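Local coordinates for NTP_transf_2 domain-containing protein (Capnocytophaga granulosa, PDB 6WT9), which synthesises the second messenger 3',3'-c-di-GMP from two molecules of GTP, serving as the signal generator of a CBASS defence system against bacteriophage, at residues R61-K66 with K181-D186; L156-L161 with K174-T179; S240-R245 with I278-Y283. One frame throughout, in Å; residues are numbered along the deposited sequence.

Interaction 1: R61-K66 with K181-D186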
loop_
_atom_site.group_PDB
_atom_site.type_symbol
_atom_site.label_atom_id
_atom_site.label_comp_id
_atom_site.label_asym_id
_atom_site.label_seq_id
_atom_site.Cartn_x
_atom_site.Cartn_y
_atom_site.Cartn_z
ATOM N N ARG A 61 -11.917 -3.545 5.532
ATOM C CA ARG A 61 -12.759 -3.742 4.359
ATOM C C ARG A 61 -14.235 -3.597 4.705
ATOM O O ARG A 61 -15.029 -3.166 3.862
ATOM C CB ARG A 61 -12.487 -5.114 3.742
ATOM C CG ARG A 61 -12.536 -5.128 2.223
ATOM C CD ARG A 61 -12.336 -6.529 1.662
ATOM N NE ARG A 61 -12.236 -6.519 0.205
ATOM C CZ ARG A 61 -13.278 -6.436 -0.618
ATOM N NH1 ARG A 61 -14.509 -6.349 -0.130
ATOM N NH2 ARG A 61 -13.090 -6.434 -1.931
ATOM N N GLU A 62 -14.615 -3.943 5.938
ATOM C CA GLU A 62 -16.007 -3.818 6.356
ATOM C C GLU A 62 -16.409 -2.356 6.514
ATOM O O GLU A 62 -17.549 -1.984 6.206
ATOM C CB GLU A 62 -16.227 -4.587 7.659
ATOM C CG GLU A 62 -17.613 -4.431 8.260
ATOM C CD GLU A 62 -17.782 -5.224 9.542
ATOM O OE1 GLU A 62 -16.984 -6.157 9.776
ATOM O OE2 GLU A 62 -18.710 -4.911 10.317
ATOM N N ALA A 63 -15.491 -1.513 6.994
ATOM C CA ALA A 63 -15.791 -0.090 7.125
ATOM C C ALA A 63 -16.036 0.546 5.762
ATOM O O ALA A 63 -16.926 1.392 5.612
ATOM C CB ALA A 63 -14.656 0.624 7.858
ATOM N N GLY A 64 -15.253 0.153 4.755
ATOM C CA GLY A 64 -15.520 0.616 3.405
ATOM C C GLY A 64 -16.834 0.097 2.860
ATOM O O GLY A 64 -17.476 0.761 2.041
ATOM N N GLU A 65 -17.257 -1.087 3.310
ATOM C CA GLU A 65 -18.520 -1.651 2.849
ATOM C C GLU A 65 -19.705 -0.871 3.405
ATOM O O GLU A 65 -20.712 -0.683 2.713
ATOM C CB GLU A 65 -18.604 -3.125 3.245
ATOM C CG GLU A 65 -19.704 -3.904 2.547
ATOM C CD GLU A 65 -19.599 -3.827 1.037
ATOM O OE1 GLU A 65 -20.444 -3.148 0.418
ATOM O OE2 GLU A 65 -18.666 -4.437 0.472
ATOM N N LYS A 66 -19.602 -0.404 4.651
ATOM C CA LYS A 66 -20.671 0.406 5.224
ATOM C C LYS A 66 -20.767 1.761 4.535
ATOM O O LYS A 66 -21.869 2.287 4.342
ATOM C CB LYS A 66 -20.452 0.581 6.726
ATOM C CG LYS A 66 -20.645 -0.693 7.537
ATOM C CD LYS A 66 -20.362 -0.446 9.012
ATOM C CE LYS A 66 -20.547 -1.709 9.836
ATOM N NZ LYS A 66 -21.954 -2.193 9.791
ATOM N N LYS A 181 -16.715 5.905 13.941
ATOM C CA LYS A 181 -16.342 5.934 15.351
ATOM C C LYS A 181 -16.700 4.635 16.059
ATOM O O LYS A 181 -16.069 4.284 17.063
ATOM C CB LYS A 181 -17.007 7.120 16.051
ATOM C CG LYS A 181 -16.652 8.470 15.450
ATOM C CD LYS A 181 -16.971 9.609 16.409
ATOM C CE LYS A 181 -18.427 9.587 16.840
ATOM N NZ LYS A 181 -18.743 10.709 17.767
ATOM N N SER A 182 -17.704 3.910 15.558
ATOM C CA SER A 182 -18.056 2.628 16.158
ATOM C C SER A 182 -16.974 1.583 15.926
ATOM O O SER A 182 -16.757 0.717 16.782
ATOM C CB SER A 182 -19.394 2.140 15.602
ATOM O OG SER A 182 -19.729 0.867 16.126
HETATM N N MSE A 183 -16.282 1.650 14.793
HETATM C CA MSE A 183 -15.272 0.657 14.448
HETATM C C MSE A 183 -13.853 1.184 14.617
HETATM O O MSE A 183 -12.898 0.409 14.647
HETATM C CB MSE A 183 -15.463 0.180 13.008
HETATM C CG MSE A 183 -16.856 -0.324 12.692
HETATM SE SE MSE A 183 -16.957 -1.060 10.892
HETATM C CE MSE A 183 -15.727 -2.557 11.116
ATOM N N GLY A 184 -13.716 2.503 14.719
ATOM C CA GLY A 184 -12.399 3.107 14.794
ATOM C C GLY A 184 -11.590 2.979 13.522
ATOM O O GLY A 184 -10.366 2.831 13.586
ATOM N N ARG A 185 -12.244 3.031 12.364
ATOM C CA ARG A 185 -11.587 2.889 11.074
ATOM C C ARG A 185 -11.882 4.104 10.204
ATOM O O ARG A 185 -12.936 4.735 10.325
ATOM C CB ARG A 185 -12.045 1.614 10.353
ATOM C CG ARG A 185 -11.774 0.323 11.110
ATOM C CD ARG A 185 -10.285 0.094 11.317
ATOM N NE ARG A 185 -10.008 -1.241 11.839
ATOM C CZ ARG A 185 -10.003 -1.555 13.131
ATOM N NH1 ARG A 185 -10.259 -0.626 14.043
ATOM N NH2 ARG A 185 -9.742 -2.798 13.513
ATOM N N ASP A 186 -10.940 4.424 9.322
ATOM C CA ASP A 186 -11.078 5.533 8.391
ATOM C C ASP A 186 -11.283 5.014 6.974
ATOM O O ASP A 186 -10.755 3.966 6.594
ATOM C CB ASP A 186 -9.852 6.450 8.432
ATOM C CG ASP A 186 -9.817 7.320 9.673
ATOM O OD1 ASP A 186 -10.872 7.470 10.322
ATOM O OD2 ASP A 186 -8.737 7.859 9.994
#
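The hairpin between strands 176-180 and 185-194, closed by a G1 beta bulge, sets Met183 and Arg185 against Glu62, Ala63 and Lys66 on one side of helix 54-71. Met183, a selenomethionine here, carries most of the contact. Its SE rests over the backbone of Ala63, 4.1 Å from Ala63 CA, and lies 3.8 Å from Lys66 CE. Lys66 thus contributes the methylenes near its end, while its last torsion bends before NZ. Methionine's long, unbranched, flexible chain, with a selenoether here in place of the natural thioether, suits this task: it runs extended as far as SE and then turns (chi3 64°), which brings the terminal methyl to the flank of Glu62. There Met183 CE sits 3.7 Å from Glu62 CD, the two side chains crossing at about a right angle. The contact is van der Waals packing, with no hydrogen bond between the segments.

In the bulge, Gly184 and Arg185 both face Asn180. Gly184 takes a left-handed conformation (phi 67°) that glycine adopts readily, and the side-chain oxygen of Asn180 accepts a bond from the backbone N of Met183. The chain then enters strand 185-194 of the nucleotidyltransferase sheet. Arg185, the first residue of that strand, offers only its CB to residues 61-66, meeting Ala63 CB at 3.7 Å. Alanine's short side chain lets helix and strand come near here, with the CA atoms of Ala63 and Arg185 6.5 Å apart. Beyond CB, Arg185 bends (chi2 -63°) and leads away past Tyr56, Lys59 and Ser60 of the same helix.

Interaction 2: L156-L161 with K174-T179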
loop_
_atom_site.group_PDB
_atom_site.type_symbol
_atom_site.label_atom_id
_atom_site.label_comp_id
_atom_site.label_asym_id
_atom_site.label_seq_id
_atom_site.Cartn_x
_atom_site.Cartn_y
_atom_site.Cartn_z
ATOM N N LEU A 156 -23.237 15.074 -3.674
ATOM C CA LEU A 156 -24.178 14.160 -3.033
ATOM C C LEU A 156 -23.476 13.274 -2.013
ATOM O O LEU A 156 -24.047 12.955 -0.964
ATOM C CB LEU A 156 -24.888 13.308 -4.085
ATOM C CG LEU A 156 -25.925 14.014 -4.960
ATOM C CD1 LEU A 156 -26.459 13.069 -6.024
ATOM C CD2 LEU A 156 -27.061 14.559 -4.110
ATOM N N SER A 157 -22.241 12.860 -2.307
ATOM C CA SER A 157 -21.477 12.088 -1.335
ATOM C C SER A 157 -21.172 12.918 -0.095
ATOM O O SER A 157 -21.181 12.396 1.024
ATOM C CB SER A 157 -20.186 11.569 -1.969
ATOM O OG SER A 157 -20.463 10.761 -3.102
ATOM N N GLU A 158 -20.906 14.216 -0.273
ATOM C CA GLU A 158 -20.671 15.091 0.872
ATOM C C GLU A 158 -21.893 15.150 1.778
ATOM O O GLU A 158 -21.778 15.043 3.003
ATOM C CB GLU A 158 -20.304 16.496 0.399
ATOM C CG GLU A 158 -18.926 16.617 -0.205
ATOM C CD GLU A 158 -18.626 18.024 -0.681
ATOM O OE1 GLU A 158 -19.485 18.912 -0.493
ATOM O OE2 GLU A 158 -17.533 18.243 -1.243
ATOM N N GLN A 159 -23.077 15.322 1.187
ATOM C CA GLN A 159 -24.290 15.481 1.979
ATOM C C GLN A 159 -24.595 14.222 2.779
ATOM O O GLN A 159 -24.843 14.285 3.989
ATOM C CB GLN A 159 -25.462 15.839 1.066
ATOM C CG GLN A 159 -26.784 16.015 1.792
ATOM C CD GLN A 159 -27.905 16.431 0.859
ATOM O OE1 GLN A 159 -27.681 16.689 -0.325
ATOM N NE2 GLN A 159 -29.122 16.500 1.389
ATOM N N LYS A 160 -24.574 13.064 2.117
ATOM C CA LYS A 160 -24.898 11.811 2.792
ATOM C C LYS A 160 -23.864 11.474 3.862
ATOM O O LYS A 160 -24.219 11.163 5.005
ATOM C CB LYS A 160 -25.005 10.681 1.767
ATOM C CG LYS A 160 -24.855 9.283 2.352
ATOM C CD LYS A 160 -26.017 8.921 3.263
ATOM C CE LYS A 160 -27.328 8.851 2.498
ATOM N NZ LYS A 160 -28.446 8.414 3.382
ATOM N N LEU A 161 -22.578 11.533 3.510
ATOM C CA LEU A 161 -21.539 11.128 4.453
ATOM C C LEU A 161 -21.467 12.075 5.644
ATOM O O LEU A 161 -21.302 11.627 6.785
ATOM C CB LEU A 161 -20.189 11.042 3.742
ATOM C CG LEU A 161 -20.103 9.947 2.675
ATOM C CD1 LEU A 161 -18.747 9.961 1.983
ATOM C CD2 LEU A 161 -20.394 8.581 3.278
ATOM N N LYS A 174 -10.045 16.202 -3.705
ATOM C CA LYS A 174 -9.938 14.934 -4.411
ATOM C C LYS A 174 -10.509 13.753 -3.639
ATOM O O LYS A 174 -10.680 12.681 -4.229
ATOM C CB LYS A 174 -8.473 14.634 -4.768
ATOM C CG LYS A 174 -7.942 15.408 -5.966
ATOM C CD LYS A 174 -6.598 14.851 -6.416
ATOM C CE LYS A 174 -5.471 15.854 -6.215
ATOM N NZ LYS A 174 -5.544 16.984 -7.183
ATOM N N ALA A 175 -10.811 13.912 -2.353
ATOM C CA ALA A 175 -11.286 12.783 -1.569
ATOM C C ALA A 175 -12.066 13.278 -0.361
ATOM O O ALA A 175 -11.779 14.345 0.188
ATOM C CB ALA A 175 -10.126 11.889 -1.114
ATOM N N ILE A 176 -13.055 12.483 0.038
ATOM C CA ILE A 176 -13.783 12.671 1.287
ATOM C C ILE A 176 -13.268 11.644 2.281
ATOM O O ILE A 176 -13.142 10.460 1.949
ATOM C CB ILE A 176 -15.301 12.517 1.080
ATOM C CG1 ILE A 176 -15.792 13.438 -0.037
ATOM C CG2 ILE A 176 -16.051 12.801 2.376
ATOM C CD1 ILE A 176 -17.270 13.283 -0.342
ATOM N N LYS A 177 -12.967 12.088 3.499
ATOM C CA LYS A 177 -12.447 11.212 4.542
ATOM C C LYS A 177 -13.457 11.144 5.677
ATOM O O LYS A 177 -13.846 12.179 6.227
ATOM C CB LYS A 177 -11.093 11.705 5.057
ATOM C CG LYS A 177 -10.430 10.755 6.043
ATOM C CD LYS A 177 -9.027 11.209 6.406
ATOM C CE LYS A 177 -8.288 10.137 7.193
ATOM N NZ LYS A 177 -8.126 8.881 6.405
ATOM N N ILE A 178 -13.879 9.928 6.023
ATOM C CA ILE A 178 -14.827 9.715 7.106
ATOM C C ILE A 178 -14.168 8.851 8.170
ATOM O O ILE A 178 -13.179 8.155 7.925
ATOM C CB ILE A 178 -16.146 9.071 6.623
ATOM C CG1 ILE A 178 -15.917 7.629 6.151
ATOM C CG2 ILE A 178 -16.779 9.910 5.522
ATOM C CD1 ILE A 178 -16.283 6.566 7.183
ATOM N N THR A 179 -14.744 8.897 9.368
ATOM C CA THR A 179 -14.305 8.072 10.485
ATOM C C THR A 179 -15.514 7.338 11.042
ATOM O O THR A 179 -16.469 7.970 11.503
ATOM C CB THR A 179 -13.643 8.915 11.579
ATOM O OG1 THR A 179 -12.440 9.504 11.067
ATOM C CG2 THR A 179 -13.308 8.053 12.789
#
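Ile176, Leu161 and Ile178 carry a helix-on-sheet packing within the nucleotidyltransferase fold, where helix 147-164 lies on the sheet that contains strand 176-180. The axes of segments 156-161 and 176-179 run nearly parallel, 13° apart and 10.0 Å from each other at their closest. That spacing is filled by aliphatic side chains.

Ile176 buries the most surface and uses both of its branches. CG1 lies anti to the carbonyl carbon and the chain runs on extended, carrying CD1 to the helix, where it touches Ser157 CB at 3.8 Å and Glu158 CG at 3.7 Å. The other branch, CG2, meets Leu161 CD1 at 3.9 Å. A beta-branched residue suits a strand, and here the fork lets one side chain contact two successive turns of the helix. Leu161 stands one turn after Ser157 and points at the sheet, its CD1 lying against the CG2 methyls of both isoleucines. Ile176 and Ile178, two positions apart in the strand, face the same side.

Glu158 lends only its aliphatic part to this layer; its carboxylate oxygen OE2 turns to salt bridges with Arg154 and Lys217. Ser157, small enough to let the methyl of Ile176 approach, directs OG back to the carbonyl oxygen of Asn153 in its own helix, so this buried hydroxyl is satisfied. Cys168 of strand 167-169 and Val67 of helix 54-71 also pack on Leu161 and Ile178. Ile178 crosses Leu161 at about a right angle, its CG2 4.0 Å from Leu161 CB.

Interaction 3: S240-R245 with I278-Y283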
loop_
_atom_site.group_PDB
_atom_site.type_symbol
_atom_site.label_atom_id
_atom_site.label_comp_id
_atom_site.label_asym_id
_atom_site.label_seq_id
_atom_site.Cartn_x
_atom_site.Cartn_y
_atom_site.Cartn_z
ATOM N N SER A 240 1.523 -14.258 -5.957
ATOM C CA SER A 240 1.034 -15.631 -6.017
ATOM C C SER A 240 2.046 -16.545 -6.698
ATOM O O SER A 240 2.233 -17.694 -6.280
ATOM C CB SER A 240 -0.311 -15.673 -6.744
ATOM O OG SER A 240 -0.890 -16.965 -6.681
ATOM N N GLU A 241 2.718 -16.048 -7.745
ATOM C CA GLU A 241 3.738 -16.845 -8.423
ATOM C C GLU A 241 4.911 -17.159 -7.505
ATOM O O GLU A 241 5.569 -18.193 -7.667
ATOM C CB GLU A 241 4.255 -16.118 -9.665
ATOM C CG GLU A 241 3.191 -15.694 -10.660
ATOM C CD GLU A 241 3.772 -14.895 -11.812
ATOM O OE1 GLU A 241 4.560 -15.468 -12.594
ATOM O OE2 GLU A 241 3.453 -13.693 -11.929
ATOM N N THR A 242 5.197 -16.278 -6.547
ATOM C CA THR A 242 6.340 -16.435 -5.659
ATOM C C THR A 242 5.924 -16.832 -4.247
ATOM O O THR A 242 6.722 -16.707 -3.314
ATOM C CB THR A 242 7.164 -15.148 -5.628
ATOM O OG1 THR A 242 6.386 -14.094 -5.049
ATOM C CG2 THR A 242 7.566 -14.751 -7.039
ATOM N N LYS A 243 4.691 -17.307 -4.079
ATOM C CA LYS A 243 4.179 -17.776 -2.791
ATOM C C LYS A 243 4.324 -16.708 -1.706
ATOM O O LYS A 243 4.773 -16.975 -0.589
ATOM C CB LYS A 243 4.861 -19.080 -2.371
ATOM C CG LYS A 243 4.574 -20.267 -3.280
ATOM C CD LYS A 243 5.635 -20.423 -4.359
ATOM C CE LYS A 243 5.477 -21.738 -5.103
ATOM N NZ LYS A 243 6.574 -21.949 -6.085
ATOM N N GLY A 244 3.932 -15.484 -2.047
ATOM C CA GLY A 244 3.891 -14.396 -1.095
ATOM C C GLY A 244 5.185 -13.637 -0.902
ATOM O O GLY A 244 5.214 -12.695 -0.100
ATOM N N ARG A 245 6.252 -13.999 -1.617
ATOM C CA ARG A 245 7.552 -13.378 -1.367
ATOM C C ARG A 245 7.587 -11.915 -1.796
ATOM O O ARG A 245 8.254 -11.099 -1.148
ATOM C CB ARG A 245 8.654 -14.167 -2.074
ATOM C CG ARG A 245 8.976 -15.500 -1.411
ATOM C CD ARG A 245 9.818 -16.375 -2.325
ATOM N NE ARG A 245 10.256 -17.605 -1.675
ATOM C CZ ARG A 245 9.553 -18.733 -1.661
ATOM N NH1 ARG A 245 8.372 -18.789 -2.261
ATOM N NH2 ARG A 245 10.032 -19.805 -1.046
ATOM N N ILE A 278 12.042 -6.535 -9.466
ATOM C CA ILE A 278 12.981 -7.628 -9.238
ATOM C C ILE A 278 12.524 -8.864 -10.000
ATOM O O ILE A 278 11.359 -9.275 -9.911
ATOM C CB ILE A 278 13.114 -7.922 -7.737
ATOM C CG1 ILE A 278 13.563 -6.668 -6.985
ATOM C CG2 ILE A 278 14.087 -9.076 -7.507
ATOM C CD1 ILE A 278 13.580 -6.834 -5.479
ATOM N N GLU A 279 13.444 -9.467 -10.749
ATOM C CA GLU A 279 13.116 -10.652 -11.530
ATOM C C GLU A 279 12.767 -11.821 -10.615
ATOM O O GLU A 279 13.395 -12.024 -9.572
ATOM C CB GLU A 279 14.284 -11.023 -12.443
ATOM C CG GLU A 279 14.598 -9.965 -13.492
ATOM C CD GLU A 279 15.788 -10.329 -14.362
ATOM O OE1 GLU A 279 16.388 -11.401 -14.139
ATOM O OE2 GLU A 279 16.124 -9.540 -15.271
ATOM N N LYS A 280 11.750 -12.589 -11.017
ATOM C CA LYS A 280 11.254 -13.677 -10.180
ATOM C C LYS A 280 12.337 -14.709 -9.897
ATOM O O LYS A 280 12.433 -15.227 -8.779
ATOM C CB LYS A 280 10.056 -14.348 -10.851
ATOM C CG LYS A 280 8.829 -13.468 -10.994
ATOM C CD LYS A 280 7.907 -14.014 -12.072
ATOM C CE LYS A 280 7.706 -15.515 -11.919
ATOM N NZ LYS A 280 6.915 -16.089 -13.042
ATOM N N ASN A 281 13.161 -15.025 -10.901
ATOM C CA ASN A 281 14.163 -16.075 -10.757
ATOM C C ASN A 281 15.240 -15.742 -9.734
ATOM O O ASN A 281 16.017 -16.632 -9.373
ATOM C CB ASN A 281 14.816 -16.368 -12.110
ATOM C CG ASN A 281 15.488 -15.150 -12.711
ATOM O OD1 ASN A 281 16.631 -14.830 -12.383
ATOM N ND2 ASN A 281 14.778 -14.462 -13.597
ATOM N N LYS A 282 15.310 -14.499 -9.258
ATOM C CA LYS A 282 16.310 -14.149 -8.258
ATOM C C LYS A 282 15.876 -14.484 -6.838
ATOM O O LYS A 282 16.737 -14.644 -5.967
ATOM C CB LYS A 282 16.653 -12.661 -8.353
ATOM C CG LYS A 282 17.412 -12.276 -9.609
ATOM C CD LYS A 282 17.913 -10.847 -9.517
ATOM C CE LYS A 282 18.782 -10.486 -10.709
ATOM N NZ LYS A 282 18.022 -10.532 -11.987
ATOM N N TYR A 283 14.569 -14.598 -6.581
ATOM C CA TYR A 283 14.103 -14.888 -5.230
ATOM C C TYR A 283 13.033 -15.975 -5.201
ATOM O O TYR A 283 12.276 -16.053 -4.227
ATOM C CB TYR A 283 13.571 -13.615 -4.545
ATOM C CG TYR A 283 12.364 -12.974 -5.203
ATOM C CD1 TYR A 283 12.511 -12.105 -6.279
ATOM C CD2 TYR A 283 11.081 -13.218 -4.729
ATOM C CE1 TYR A 283 11.408 -11.510 -6.875
ATOM C CE2 TYR A 283 9.975 -12.628 -5.317
ATOM C CZ TYR A 283 10.144 -11.776 -6.388
ATOM O OH TYR A 283 9.047 -11.189 -6.977
#
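Arg245 meets the backbone carbonyl of Tyr283 with a methylene instead of an N-H: its CD comes to 3.1 Å from Tyr283 O, while NE and NH1 bond to other carbonyls. NE donates to Ser286 O, and NH1 folds back on the first residue of its own turn, reaching Thr242 O at 2.9 Å. That oxygen also accepts from Arg245 N, which closes the type I' turn from Thr242 to Arg245. The two donors approach from opposite faces of the carbonyl plane, with NH1 well above it (54°), so one arginine grips the same atom twice. Having several donors on a long arm is what fits arginine to this place.

The turn overlaps a Schellman motif that ends helix 228-241, with Gly244 N bonded to Ser239 O. Lys243 is its C-prime residue, with positive phi, and Gly244, whose backbone angles would press any CB against the preceding carbonyl oxygen, is the N-cap of the next helix.

The broad aromatic ring of Tyr283 suits a place between Thr242 and the aliphatic start of Arg245. Arg245 CB lies at the ring edge, 3.7 Å from Tyr283 CD2, and Thr242 CG2 approaches Tyr283 CE2 obliquely at 3.6 Å. Threonine serves both needs: OG1 bonds back to Arg238 O in the helix just ended, and the methyl is turned to the tyrosine. Beside this packing, Lys280 bends at chi3 (46°) and its NZ makes a salt bridge to Glu241 OE1; the modelled 2.5 Å is very short and its exact length doubtful.

The loop between helices 268-276 and 291-304 is thereby pinned to the corner joining helices 228-241 and 245-259, with Tyr283 also packed on Leu246, Met249, Leu291 and Ile294.

Overall arrangement
Interactions 1 and 2 lie on the same sheet, their centres about 14 Å apart, and they share the hairpin of strands 176-180 and 185-194. Interaction 2 is nested along the chain inside the loop that interaction 1 closes, and the two touch where Asp186 OD1 meets Thr179 OG1 at 2.7 Å, a probable hydrogen bond. Helices 54-71 and 147-164 are thus both fixed to the nucleotidyltransferase sheet. Interaction 3 follows later in the chain, on the opposite side of the chain's centre, about 33 Å from interaction 1 and 39 Å from interaction 2 between centres, where it ties the loop after helix 268-276 to the corner between helices 228-241 and 245-259.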